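Local structure of catalase (Bacillus pumilus, 4QOL) at residues Gly65-Glu70 / Ala80-Glu85; Asn71-His76 / Phe202-Lys207; Thr89-Arg94 / Gly296-Asn301. The protein breaks down hydrogen peroxide as a heme-dependent catalase, and probably also oxidises phenolic substrates in a peroxidase-like manner at its heme. All blocks are in the same frame, centred on the assembly; numbering follows the deposited sequence.

Contact 1 of 3, residues Gly65-Glu70 / Ala80-Glu85; sequences GVFEVE and AFLSEE. With NA (sodium ion), chain I.
At chi1 175° CG1 of Val69 stands opposite its backbone N and CG2 beside it, which sets the two methyls against different carbonyls of residues 80-85. Val69 CG2 presses against the backbone at Phe81 O, 3.2 Å away. Val69 CB and CG1 both lie against Glu84 O, with Val69 CB at 3.3 Å. The packing here is tight: a branched side chain sits among carbonyl oxygens. The Phe67 ring reaches Leu82, and Phe67 CE2 lies 3.8 Å from Leu82 CD2. The two side chains cross at about a right angle. Phe67 CD2 also comes to the edge of the Phe81 ring, at 4.2 Å from Phe81 CD2. Leu82 CG in turn lies over the centre of one face of the Phe81 ring. Phe81 further meets the rings of Phe118 and Tyr125.

Residues 65-69 lie on strand 60-69 of the antiparallel catalase β-barrel. Residues 80-85 belong to the long loop that leads from it to the neighbouring strand 88-96. This loop folds back on the end of the strand, and no hydrogen bond joins the two segments directly.

Past the strand the packing gives way to a metal site. Glu85 is bent at chi2 (77°), and Glu85 CG lies 3.1 Å from Glu70 O. The bend carries the carboxylate on to the sodium ion, which Glu85 OE2 binds at 2.2 Å. The other oxygen, OE1, accepts a very short hydrogen bond, of doubtful exact length, from a water (water 1) that also binds the sodium. Ser72 OG and three further waters complete the site. The carboxylate of Glu70 pairs in a salt bridge with Lys294, outside the two segments.

Contact 2 of 3, residues Asn71-His76 / Phe202-Lys207; sequences NSMEKH and FRWVNK. With NA (sodium ion), chain I.
Trp204 turns the edge of its six-membered ring, not a face, toward residues 71-76. Met73 and His76 both meet that edge. Met73 SD lies near the ring plane, 3.8 Å from Trp204 CZ3, and its direction from the ring centroid is 78° off the ring normal. Met73 CG touches the next corner, at 3.9 Å from Trp204 CH2. The bend at chi2 (-69°) brings CG and SD along the indole edge, and beyond SD the methyl CE turns away from the ring. His76 comes in by its CB, 3.7 Å from Trp204 CE3. The His76 imidazole has Lys75 CB over one face. On the far side of the indole, NE1 is bonded to Tyr216 OH.

A second grip is polar. Asn206 ND2 donates to Lys75 O over 3.0 Å, almost straight at 175°. The oxygen lies in the plane of the Asn206 amide, but the donor sits above the carbonyl plane of Lys75. Asn206 ND2 also bonds Glu210 OE1, and OD1 accepts from Tyr208 N. Both ends of the amide are therefore used, which fixes its rotation. Beside it, water 5 donates to Glu74 O and accepts from Lys207 N, bridging the two backbones.

Met73 O accepts from His76 N at 2.8 Å, closing a β-turn. Just before this turn Ser72 OG binds the sodium ion, and Glu74 OE2 accepts from a water of the metal. The arrangement is a Met-aromatic edge contact, joining a sodium-binding loop to strand 202-205 of the catalase sheet.

Contact 3 of 3, residues Thr89-Arg94 / Gly296-Asn301; sequences TDVFVR and GRMTLN. With HEM (protoporphyrin IX containing Fe), chain E.
Arg94 NH1 serves two acceptors, a heme propionate oxygen and the backbone oxygen of His57. The bond from Arg94 NH1 to HEM O1D is 3.0 Å long, with an angle of 156° at the hydrogen, and O1D lies at the edge of the guanidinium, near its plane. The chain is extended from CG to NE, and Arg94 CD passes 3.1 Å from HEM O1D. Arg54, Gln344 and Arg347 also hydrogen-bond to the heme. Replacing Arg94 with a leucine would probably leave O1D without this donor and charge partner, and His57 O without this hydrogen bond.

Valines that alternate along the same strand carry the contact with residues 296-301. Val93 CG2 meets two groups at once, Met298 SD at 3.7 Å and Leu300 CD2 at the same distance. Met298 and Val93 come tip to tip, whereas Leu300 crosses Val93 at about a right angle. Val91 CG2 packs on Met298 SD at 3.8 Å and more loosely on Leu300 CD2. The bend of Met298 at chi3 (75°) brings CE round toward Val93.

The strand axes are 8.5 Å apart because strand 60-69 runs between them and pairs with both. Their directions differ by 64°, consistent with the curl of the sheet. This is packing across the antiparallel β-barrel of the catalase fold, on a strand that continues into the heme pocket.

Overall arrangement
All three contacts draw on one curled antiparallel sheet. Contacts 1 and 2 share the sodium ion, held by Glu85 of one and Ser72 of the other. Their centres are 13 Å apart. The two loop segments are also joined directly, with Leu82 O 3.0 Å from Met73 N and Glu85 OE2 3.0 Å from Ser72 N, both probable hydrogen bonds. Contact 3 lies 10 Å from contact 1, centre to centre. Strand pairing links them, as where Phe67 N lies 2.8 Å from Thr89 O. Contacts 2 and 3 do not touch, and their centres are 20 Å apart. Only contact 3 reaches the heme.

Contact 1 of 3, residues Gly65-Glu70 / Ala80-Glu85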
loop_
_atom_site.group_PDB
_atom_site.type_symbol
_atom_site.label_atom_id
_atom_site.label_comp_id
_atom_site.label_asym_id
_atom_site.label_seq_id
_atom_site.Cartn_x
_atom_site.Cartn_y
_atom_site.Cartn_z
ATOM N N GLY A 65 4.469 22.060 -22.563
ATOM C CA GLY A 65 4.621 22.813 -23.748
ATOM C C GLY A 65 3.504 22.592 -24.731
ATOM O O GLY A 65 2.394 22.227 -24.368
ATOM N N VAL A 66 3.802 22.886 -25.975
ATOM C CA VAL A 66 2.834 22.792 -27.078
ATOM C C VAL A 66 3.468 22.114 -28.284
ATOM O O VAL A 66 4.624 22.338 -28.593
ATOM C CB VAL A 66 2.282 24.193 -27.486
ATOM C CG1 VAL A 66 1.336 24.089 -28.654
ATOM C CG2 VAL A 66 1.556 24.826 -26.309
ATOM N N PHE A 67 2.713 21.231 -28.911
ATOM C CA PHE A 67 3.043 20.697 -30.199
ATOM C C PHE A 67 2.162 21.279 -31.313
ATOM O O PHE A 67 0.977 21.329 -31.172
ATOM C CB PHE A 67 2.870 19.165 -30.212
ATOM C CG PHE A 67 3.180 18.568 -31.559
ATOM C CD1 PHE A 67 4.493 18.322 -31.921
ATOM C CD2 PHE A 67 2.168 18.214 -32.433
ATOM C CE1 PHE A 67 4.814 17.787 -33.139
ATOM C CE2 PHE A 67 2.489 17.664 -33.666
ATOM C CZ PHE A 67 3.805 17.482 -34.026
ATOM N N GLU A 68 2.794 21.773 -32.366
ATOM C CA GLU A 68 2.084 22.337 -33.524
ATOM C C GLU A 68 2.394 21.580 -34.795
ATOM O O GLU A 68 3.547 21.450 -35.174
ATOM C CB GLU A 68 2.466 23.821 -33.719
ATOM C CG GLU A 68 1.655 24.481 -34.835
ATOM C CD GLU A 68 1.799 25.978 -34.853
ATOM O OE1 GLU A 68 2.297 26.554 -33.868
ATOM O OE2 GLU A 68 1.422 26.581 -35.859
ATOM N N VAL A 69 1.345 21.197 -35.504
ATOM C CA VAL A 69 1.462 20.518 -36.762
ATOM C C VAL A 69 1.884 21.516 -37.835
ATOM O O VAL A 69 1.257 22.596 -37.986
ATOM C CB VAL A 69 0.134 19.872 -37.192
ATOM C CG1 VAL A 69 0.210 19.244 -38.592
ATOM C CG2 VAL A 69 -0.268 18.810 -36.156
ATOM N N GLU A 70 2.918 21.127 -38.563
ATOM C CA GLU A 70 3.301 21.848 -39.799
ATOM C C GLU A 70 2.716 21.198 -41.061
ATOM O O GLU A 70 2.212 21.875 -41.941
ATOM C CB GLU A 70 4.824 21.943 -39.927
ATOM C CG GLU A 70 5.210 22.781 -41.151
ATOM C CD GLU A 70 6.678 23.057 -41.300
ATOM O OE1 GLU A 70 7.082 23.446 -42.438
ATOM O OE2 GLU A 70 7.420 22.914 -40.327
ATOM N N ALA A 80 -6.310 12.435 -34.649
ATOM C CA ALA A 80 -6.910 13.759 -34.614
ATOM C C ALA A 80 -5.870 14.869 -34.414
ATOM O O ALA A 80 -5.935 15.910 -35.099
ATOM C CB ALA A 80 -7.985 13.823 -33.531
ATOM N N PHE A 81 -4.914 14.673 -33.489
ATOM C CA PHE A 81 -3.956 15.735 -33.215
ATOM C C PHE A 81 -3.025 16.046 -34.389
ATOM O O PHE A 81 -2.365 17.097 -34.388
ATOM C CB PHE A 81 -3.148 15.505 -31.888
ATOM C CG PHE A 81 -1.952 14.587 -32.031
ATOM C CD1 PHE A 81 -2.104 13.209 -32.074
ATOM C CD2 PHE A 81 -0.670 15.111 -32.084
ATOM C CE1 PHE A 81 -1.011 12.385 -32.167
ATOM C CE2 PHE A 81 0.442 14.288 -32.125
ATOM C CZ PHE A 81 0.259 12.918 -32.209
ATOM N N LEU A 82 -2.969 15.167 -35.387
ATOM C CA LEU A 82 -2.109 15.396 -36.585
ATOM C C LEU A 82 -2.872 15.814 -37.831
ATOM O O LEU A 82 -2.323 15.805 -38.938
ATOM C CB LEU A 82 -1.272 14.146 -36.872
ATOM C CG LEU A 82 -0.317 13.691 -35.735
ATOM C CD1 LEU A 82 0.402 12.392 -36.088
ATOM C CD2 LEU A 82 0.696 14.793 -35.483
ATOM N N SER A 83 -4.119 16.200 -37.673
ATOM C CA SER A 83 -5.071 16.191 -38.840
ATOM C C SER A 83 -4.980 17.426 -39.696
ATOM O O SER A 83 -5.512 17.461 -40.834
ATOM C CB SER A 83 -6.511 16.028 -38.404
ATOM O OG SER A 83 -6.947 17.092 -37.540
ATOM N N GLU A 84 -4.410 18.479 -39.165
ATOM C CA GLU A 84 -4.337 19.658 -39.982
ATOM C C GLU A 84 -3.233 20.594 -39.590
ATOM O O GLU A 84 -2.841 20.720 -38.394
ATOM C CB GLU A 84 -5.678 20.377 -40.062
ATOM C CG GLU A 84 -6.494 20.625 -38.820
ATOM C CD GLU A 84 -7.615 21.718 -39.061
ATOM O OE1 GLU A 84 -7.970 22.005 -40.266
ATOM O OE2 GLU A 84 -8.182 22.316 -38.077
ATOM N N GLU A 85 -2.787 21.334 -40.606
ATOM C CA GLU A 85 -1.747 22.321 -40.436
ATOM C C GLU A 85 -2.165 23.325 -39.401
ATOM O O GLU A 85 -3.277 23.821 -39.395
ATOM C CB GLU A 85 -1.461 23.094 -41.739
ATOM C CG GLU A 85 -0.729 22.265 -42.776
ATOM C CD GLU A 85 -1.591 21.239 -43.558
ATOM O OE1 GLU A 85 -2.873 21.264 -43.472
ATOM O OE2 GLU A 85 -0.937 20.335 -44.202
HETATM NA NA NA I . -2.042 18.855 -45.413
HETATM O O HOH W 1 -3.704 19.740 -45.329
HETATM O O HOH W 2 -1.194 20.221 -46.696
HETATM O O HOH W 3 -0.033 17.867 -45.506
HETATM O O HOH W 4 -2.890 17.634 -46.740
#

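Contact 2 of 3, residues Asn71-His76 / Phe202-Lys207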
loop_
_atom_site.group_PDB
_atom_site.type_symbol
_atom_site.label_atom_id
_atom_site.label_comp_id
_atom_site.label_asym_id
_atom_site.label_seq_id
_atom_site.Cartn_x
_atom_site.Cartn_y
_atom_site.Cartn_z
ATOM N N ASN A 71 2.787 19.876 -41.149
ATOM C CA ASN A 71 2.237 19.141 -42.282
ATOM C C ASN A 71 1.213 18.140 -41.785
ATOM O O ASN A 71 1.540 17.247 -41.004
ATOM C CB ASN A 71 3.343 18.424 -43.025
ATOM C CG ASN A 71 4.347 19.392 -43.619
ATOM O OD1 ASN A 71 3.939 20.325 -44.315
ATOM N ND2 ASN A 71 5.602 19.256 -43.282
ATOM N N SER A 72 -0.020 18.258 -42.255
ATOM C CA SER A 72 -1.048 17.336 -41.823
ATOM C C SER A 72 -0.747 15.918 -42.323
ATOM O O SER A 72 -0.088 15.715 -43.371
ATOM C CB SER A 72 -2.429 17.841 -42.203
ATOM O OG SER A 72 -2.557 17.694 -43.554
ATOM N N MET A 73 -1.115 14.941 -41.505
ATOM C CA MET A 73 -0.678 13.570 -41.753
ATOM C C MET A 73 -1.851 12.702 -42.117
ATOM O O MET A 73 -1.771 11.490 -42.075
ATOM C CB MET A 73 0.067 13.027 -40.496
ATOM C CG MET A 73 1.447 13.600 -40.293
ATOM S SD MET A 73 2.595 13.017 -41.563
ATOM C CE MET A 73 3.117 14.612 -42.167
ATOM N N GLU A 74 -2.990 13.327 -42.423
ATOM C CA GLU A 74 -4.225 12.572 -42.637
ATOM C C GLU A 74 -4.130 11.528 -43.749
ATOM O O GLU A 74 -4.950 10.621 -43.817
ATOM C CB GLU A 74 -5.407 13.522 -42.871
ATOM C CG GLU A 74 -5.495 14.083 -44.285
ATOM C CD GLU A 74 -4.338 15.068 -44.602
ATOM O OE1 GLU A 74 -3.728 15.591 -43.644
ATOM O OE2 GLU A 74 -4.033 15.363 -45.777
ATOM N N LYS A 75 -3.197 11.683 -44.677
ATOM C CA LYS A 75 -3.054 10.670 -45.742
ATOM C C LYS A 75 -2.644 9.345 -45.151
ATOM O O LYS A 75 -2.922 8.280 -45.709
ATOM C CB LYS A 75 -1.979 11.117 -46.761
ATOM C CG LYS A 75 -2.374 12.245 -47.709
ATOM C CD LYS A 75 -1.243 12.552 -48.688
ATOM C CE LYS A 75 -1.716 13.381 -49.887
ATOM N NZ LYS A 75 -2.635 14.523 -49.595
ATOM N N HIS A 76 -1.961 9.407 -43.985
ATOM C CA HIS A 76 -1.317 8.238 -43.393
ATOM C C HIS A 76 -1.828 7.830 -42.030
ATOM O O HIS A 76 -1.771 6.682 -41.713
ATOM C CB HIS A 76 0.176 8.455 -43.251
ATOM C CG HIS A 76 0.823 8.992 -44.471
ATOM N ND1 HIS A 76 0.859 8.285 -45.649
ATOM C CD2 HIS A 76 1.467 10.160 -44.699
ATOM C CE1 HIS A 76 1.484 9.010 -46.564
ATOM N NE2 HIS A 76 1.874 10.143 -46.006
ATOM N N PHE A 202 5.792 1.688 -35.117
ATOM C CA PHE A 202 4.393 1.636 -34.827
ATOM C C PHE A 202 3.605 1.488 -36.146
ATOM O O PHE A 202 4.175 1.491 -37.221
ATOM C CB PHE A 202 3.974 2.944 -34.124
ATOM C CG PHE A 202 4.581 3.090 -32.771
ATOM C CD1 PHE A 202 3.957 2.480 -31.650
ATOM C CD2 PHE A 202 5.792 3.714 -32.597
ATOM C CE1 PHE A 202 4.600 2.535 -30.377
ATOM C CE2 PHE A 202 6.402 3.788 -31.343
ATOM C CZ PHE A 202 5.828 3.197 -30.263
ATOM N N ARG A 203 2.329 1.391 -36.000
ATOM C CA ARG A 203 1.415 1.331 -37.156
ATOM C C ARG A 203 0.603 2.613 -37.221
ATOM O O ARG A 203 -0.038 2.981 -36.203
ATOM C CB ARG A 203 0.492 0.129 -37.015
ATOM C CG ARG A 203 1.150 -1.217 -37.261
ATOM C CD ARG A 203 0.052 -2.320 -37.215
ATOM N NE ARG A 203 0.650 -3.560 -37.643
ATOM C CZ ARG A 203 0.241 -4.326 -38.654
ATOM N NH1 ARG A 203 -0.883 -4.101 -39.321
ATOM N NH2 ARG A 203 0.958 -5.381 -38.931
ATOM N N TRP A 204 0.533 3.226 -38.408
ATOM C CA TRP A 204 -0.348 4.351 -38.649
ATOM C C TRP A 204 -1.457 3.856 -39.538
ATOM O O TRP A 204 -1.198 3.182 -40.529
ATOM C CB TRP A 204 0.420 5.491 -39.290
ATOM C CG TRP A 204 0.969 6.463 -38.358
ATOM C CD1 TRP A 204 1.088 6.372 -36.943
ATOM C CD2 TRP A 204 1.523 7.718 -38.706
ATOM N NE1 TRP A 204 1.657 7.517 -36.454
ATOM C CE2 TRP A 204 1.965 8.348 -37.499
ATOM C CE3 TRP A 204 1.685 8.391 -39.880
ATOM C CZ2 TRP A 204 2.470 9.614 -37.482
ATOM C CZ3 TRP A 204 2.330 9.634 -39.859
ATOM C CH2 TRP A 204 2.690 10.225 -38.663
ATOM N N VAL A 205 -2.699 4.134 -39.161
ATOM C CA VAL A 205 -3.842 3.663 -39.868
ATOM C C VAL A 205 -4.651 4.901 -40.246
ATOM O O VAL A 205 -5.045 5.661 -39.384
ATOM C CB VAL A 205 -4.728 2.697 -39.036
ATOM C CG1 VAL A 205 -5.829 2.125 -39.935
ATOM C CG2 VAL A 205 -3.873 1.586 -38.436
ATOM N N ASN A 206 -4.954 5.035 -41.542
ATOM C CA ASN A 206 -5.765 6.191 -42.028
ATOM C C ASN A 206 -7.311 5.943 -42.077
ATOM O O ASN A 206 -7.795 4.885 -41.703
ATOM C CB ASN A 206 -5.217 6.694 -43.359
ATOM C CG ASN A 206 -5.547 5.782 -44.561
ATOM O OD1 ASN A 206 -6.315 4.838 -44.484
ATOM N ND2 ASN A 206 -4.898 6.063 -45.658
ATOM N N LYS A 207 -8.063 6.948 -42.500
ATOM C CA LYS A 207 -9.522 6.830 -42.462
ATOM C C LYS A 207 -10.060 5.738 -43.408
ATOM O O LYS A 207 -11.196 5.352 -43.296
ATOM C CB LYS A 207 -10.192 8.179 -42.831
ATOM C CG LYS A 207 -10.059 8.586 -44.291
ATOM C CD LYS A 207 -10.505 10.038 -44.492
ATOM C CE LYS A 207 -10.416 10.535 -45.902
ATOM N NZ LYS A 207 -11.105 11.841 -46.226
HETATM NA NA NA I . -2.042 18.855 -45.413
HETATM O O HOH W 3 -0.033 17.867 -45.506
HETATM O O HOH W 5 -6.963 9.543 -42.144
HETATM O O HOH W 4 -2.890 17.634 -46.740
HETATM O O HOH W 2 -1.194 20.221 -46.696
HETATM O O HOH W 1 -3.704 19.740 -45.329
#

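Contact 3 of 3, residues Thr89-Arg94 / Gly296-Asn301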
loop_
_atom_site.group_PDB
_atom_site.type_symbol
_atom_site.label_atom_id
_atom_site.label_comp_id
_atom_site.label_asym_id
_atom_site.label_seq_id
_atom_site.Cartn_x
_atom_site.Cartn_y
_atom_site.Cartn_z
ATOM N N THR A 89 -1.571 21.088 -29.850
ATOM C CA THR A 89 -1.934 20.176 -28.769
ATOM C C THR A 89 -0.977 20.450 -27.615
ATOM O O THR A 89 0.249 20.499 -27.807
ATOM C CB THR A 89 -1.764 18.754 -29.231
ATOM O OG1 THR A 89 -2.624 18.556 -30.356
ATOM C CG2 THR A 89 -2.112 17.727 -28.140
ATOM N N ASP A 90 -1.536 20.566 -26.402
ATOM C CA ASP A 90 -0.726 20.676 -25.226
ATOM C C ASP A 90 0.081 19.371 -24.968
ATOM O O ASP A 90 -0.445 18.281 -25.189
ATOM C CB ASP A 90 -1.604 21.012 -23.980
ATOM C CG ASP A 90 -2.077 22.437 -23.957
ATOM O OD1 ASP A 90 -1.618 23.264 -24.782
ATOM O OD2 ASP A 90 -2.905 22.760 -23.083
ATOM N N VAL A 91 1.296 19.511 -24.365
ATOM C CA VAL A 91 2.099 18.349 -23.980
ATOM C C VAL A 91 2.646 18.530 -22.566
ATOM O O VAL A 91 2.774 19.635 -22.068
ATOM C CB VAL A 91 3.302 18.031 -24.918
ATOM C CG1 VAL A 91 2.829 17.677 -26.328
ATOM C CG2 VAL A 91 4.308 19.178 -25.020
ATOM N N PHE A 92 2.893 17.398 -21.940
ATOM C CA PHE A 92 3.819 17.265 -20.838
ATOM C C PHE A 92 4.915 16.311 -21.200
ATOM O O PHE A 92 4.627 15.234 -21.723
ATOM C CB PHE A 92 3.102 16.788 -19.538
ATOM C CG PHE A 92 4.034 16.678 -18.362
ATOM C CD1 PHE A 92 4.499 17.813 -17.741
ATOM C CD2 PHE A 92 4.447 15.443 -17.923
ATOM C CE1 PHE A 92 5.439 17.717 -16.681
ATOM C CE2 PHE A 92 5.357 15.347 -16.866
ATOM C CZ PHE A 92 5.808 16.458 -16.231
ATOM N N VAL A 93 6.160 16.637 -20.793
ATOM C CA VAL A 93 7.352 15.877 -21.195
ATOM C C VAL A 93 8.204 15.621 -19.990
ATOM O O VAL A 93 8.423 16.520 -19.195
ATOM C CB VAL A 93 8.214 16.642 -22.276
ATOM C CG1 VAL A 93 9.522 15.900 -22.529
ATOM C CG2 VAL A 93 7.361 16.876 -23.542
ATOM N N ARG A 94 8.619 14.378 -19.817
ATOM C CA ARG A 94 9.627 14.063 -18.794
ATOM C C ARG A 94 10.890 13.456 -19.460
ATOM O O ARG A 94 10.785 12.544 -20.281
ATOM C CB ARG A 94 9.103 13.100 -17.741
ATOM C CG ARG A 94 10.065 12.856 -16.585
ATOM C CD ARG A 94 9.363 12.112 -15.428
ATOM N NE ARG A 94 10.266 11.769 -14.321
ATOM C CZ ARG A 94 11.117 10.744 -14.305
ATOM N NH1 ARG A 94 11.290 9.972 -15.322
ATOM N NH2 ARG A 94 11.836 10.522 -13.199
ATOM N N GLY A 296 5.944 18.412 -37.466
ATOM C CA GLY A 296 5.664 19.580 -36.695
ATOM C C GLY A 296 6.693 19.829 -35.643
ATOM O O GLY A 296 7.822 19.305 -35.729
ATOM N N ARG A 297 6.351 20.730 -34.744
ATOM C CA ARG A 297 7.330 21.186 -33.778
ATOM C C ARG A 297 6.748 21.281 -32.378
ATOM O O ARG A 297 5.617 21.724 -32.183
ATOM C CB ARG A 297 7.879 22.592 -34.141
ATOM C CG ARG A 297 8.956 23.135 -33.191
ATOM C CD ARG A 297 9.338 24.504 -33.740
ATOM N NE ARG A 297 10.525 25.163 -33.225
ATOM C CZ ARG A 297 11.768 25.077 -33.703
ATOM N NH1 ARG A 297 12.110 24.220 -34.655
ATOM N NH2 ARG A 297 12.713 25.803 -33.123
ATOM N N MET A 298 7.530 20.776 -31.429
ATOM C CA MET A 298 7.182 20.826 -30.001
ATOM C C MET A 298 8.101 21.824 -29.261
ATOM O O MET A 298 9.333 21.770 -29.361
ATOM C CB MET A 298 7.346 19.441 -29.352
ATOM C CG MET A 298 7.125 19.463 -27.834
ATOM S SD MET A 298 7.147 17.776 -27.165
ATOM C CE MET A 298 8.893 17.380 -27.206
ATOM N N THR A 299 7.487 22.737 -28.535
ATOM C CA THR A 299 8.191 23.749 -27.772
ATOM C C THR A 299 7.814 23.561 -26.322
ATOM O O THR A 299 6.621 23.529 -25.979
ATOM C CB THR A 299 7.799 25.166 -28.225
ATOM O OG1 THR A 299 8.052 25.248 -29.629
ATOM C CG2 THR A 299 8.563 26.209 -27.513
ATOM N N LEU A 300 8.817 23.483 -25.472
ATOM C CA LEU A 300 8.577 23.415 -24.030
ATOM C C LEU A 300 8.750 24.778 -23.376
ATOM O O LEU A 300 9.857 25.360 -23.434
ATOM C CB LEU A 300 9.527 22.401 -23.394
ATOM C CG LEU A 300 9.415 20.987 -23.988
ATOM C CD1 LEU A 300 10.336 20.060 -23.220
ATOM C CD2 LEU A 300 7.974 20.492 -23.986
ATOM N N ASN A 301 7.674 25.261 -22.745
ATOM C CA ASN A 301 7.614 26.674 -22.347
ATOM C C ASN A 301 7.125 26.943 -20.906
ATOM O O ASN A 301 6.914 28.087 -20.533
ATOM C CB ASN A 301 6.775 27.459 -23.340
ATOM C CG ASN A 301 5.322 27.006 -23.385
ATOM O OD1 ASN A 301 4.877 26.230 -22.558
ATOM N ND2 ASN A 301 4.586 27.489 -24.373
HETATM C CHA HEM E . 10.071 4.046 -17.568
HETATM C CHB HEM E . 9.492 -0.711 -18.322
HETATM C CHC HEM E . 11.827 -0.217 -22.692
HETATM C CHD HEM E . 11.670 4.589 -22.095
HETATM C C1A HEM E . 9.751 2.710 -17.388
HETATM C C2A HEM E . 9.146 2.148 -16.218
HETATM C C3A HEM E . 8.982 0.815 -16.435
HETATM C C4A HEM E . 9.475 0.551 -17.726
HETATM C CMA HEM E . 8.335 -0.262 -15.613
HETATM C CAA HEM E . 8.736 2.940 -15.018
HETATM C CBA HEM E . 7.512 3.769 -15.460
HETATM C CGA HEM E . 6.873 4.473 -14.321
HETATM O O1A HEM E . 6.042 5.367 -14.580
HETATM O O2A HEM E . 7.073 4.116 -13.138
HETATM C C1B HEM E . 10.115 -0.938 -19.581
HETATM C C2B HEM E . 10.188 -2.243 -20.163
HETATM C C3B HEM E . 10.846 -2.134 -21.360
HETATM C C4B HEM E . 11.143 -0.707 -21.560
HETATM C CMB HEM E . 9.623 -3.492 -19.536
HETATM C CAB HEM E . 11.150 -3.164 -22.356
HETATM C CBB HEM E . 10.523 -4.341 -22.286
HETATM C C1C HEM E . 11.979 1.153 -22.908
HETATM C C2C HEM E . 12.262 1.703 -24.137
HETATM C C3C HEM E . 12.242 3.053 -23.961
HETATM C C4C HEM E . 11.864 3.344 -22.630
HETATM C CMC HEM E . 12.626 0.903 -25.369
HETATM C CAC HEM E . 12.375 4.026 -24.992
HETATM C CBC HEM E . 12.029 3.665 -26.217
HETATM C C1D HEM E . 11.211 4.779 -20.782
HETATM C C2D HEM E . 11.095 6.119 -20.207
HETATM C C3D HEM E . 10.682 5.996 -18.941
HETATM C C4D HEM E . 10.530 4.557 -18.749
HETATM C CMD HEM E . 11.431 7.367 -20.969
HETATM C CAD HEM E . 10.398 7.090 -17.943
HETATM C CBD HEM E . 8.982 7.615 -18.272
HETATM C CGD HEM E . 8.761 8.720 -17.282
HETATM O O1D HEM E . 9.233 9.817 -17.557
HETATM O O2D HEM E . 8.118 8.538 -16.213
HETATM N NA HEM E . 9.929 1.708 -18.347
HETATM N NB HEM E . 10.691 -0.092 -20.455
HETATM N NC HEM E . 11.664 2.149 -22.010
HETATM N ND HEM E . 10.863 3.861 -19.887
HETATM FE FE HEM E . 10.784 1.964 -20.164
#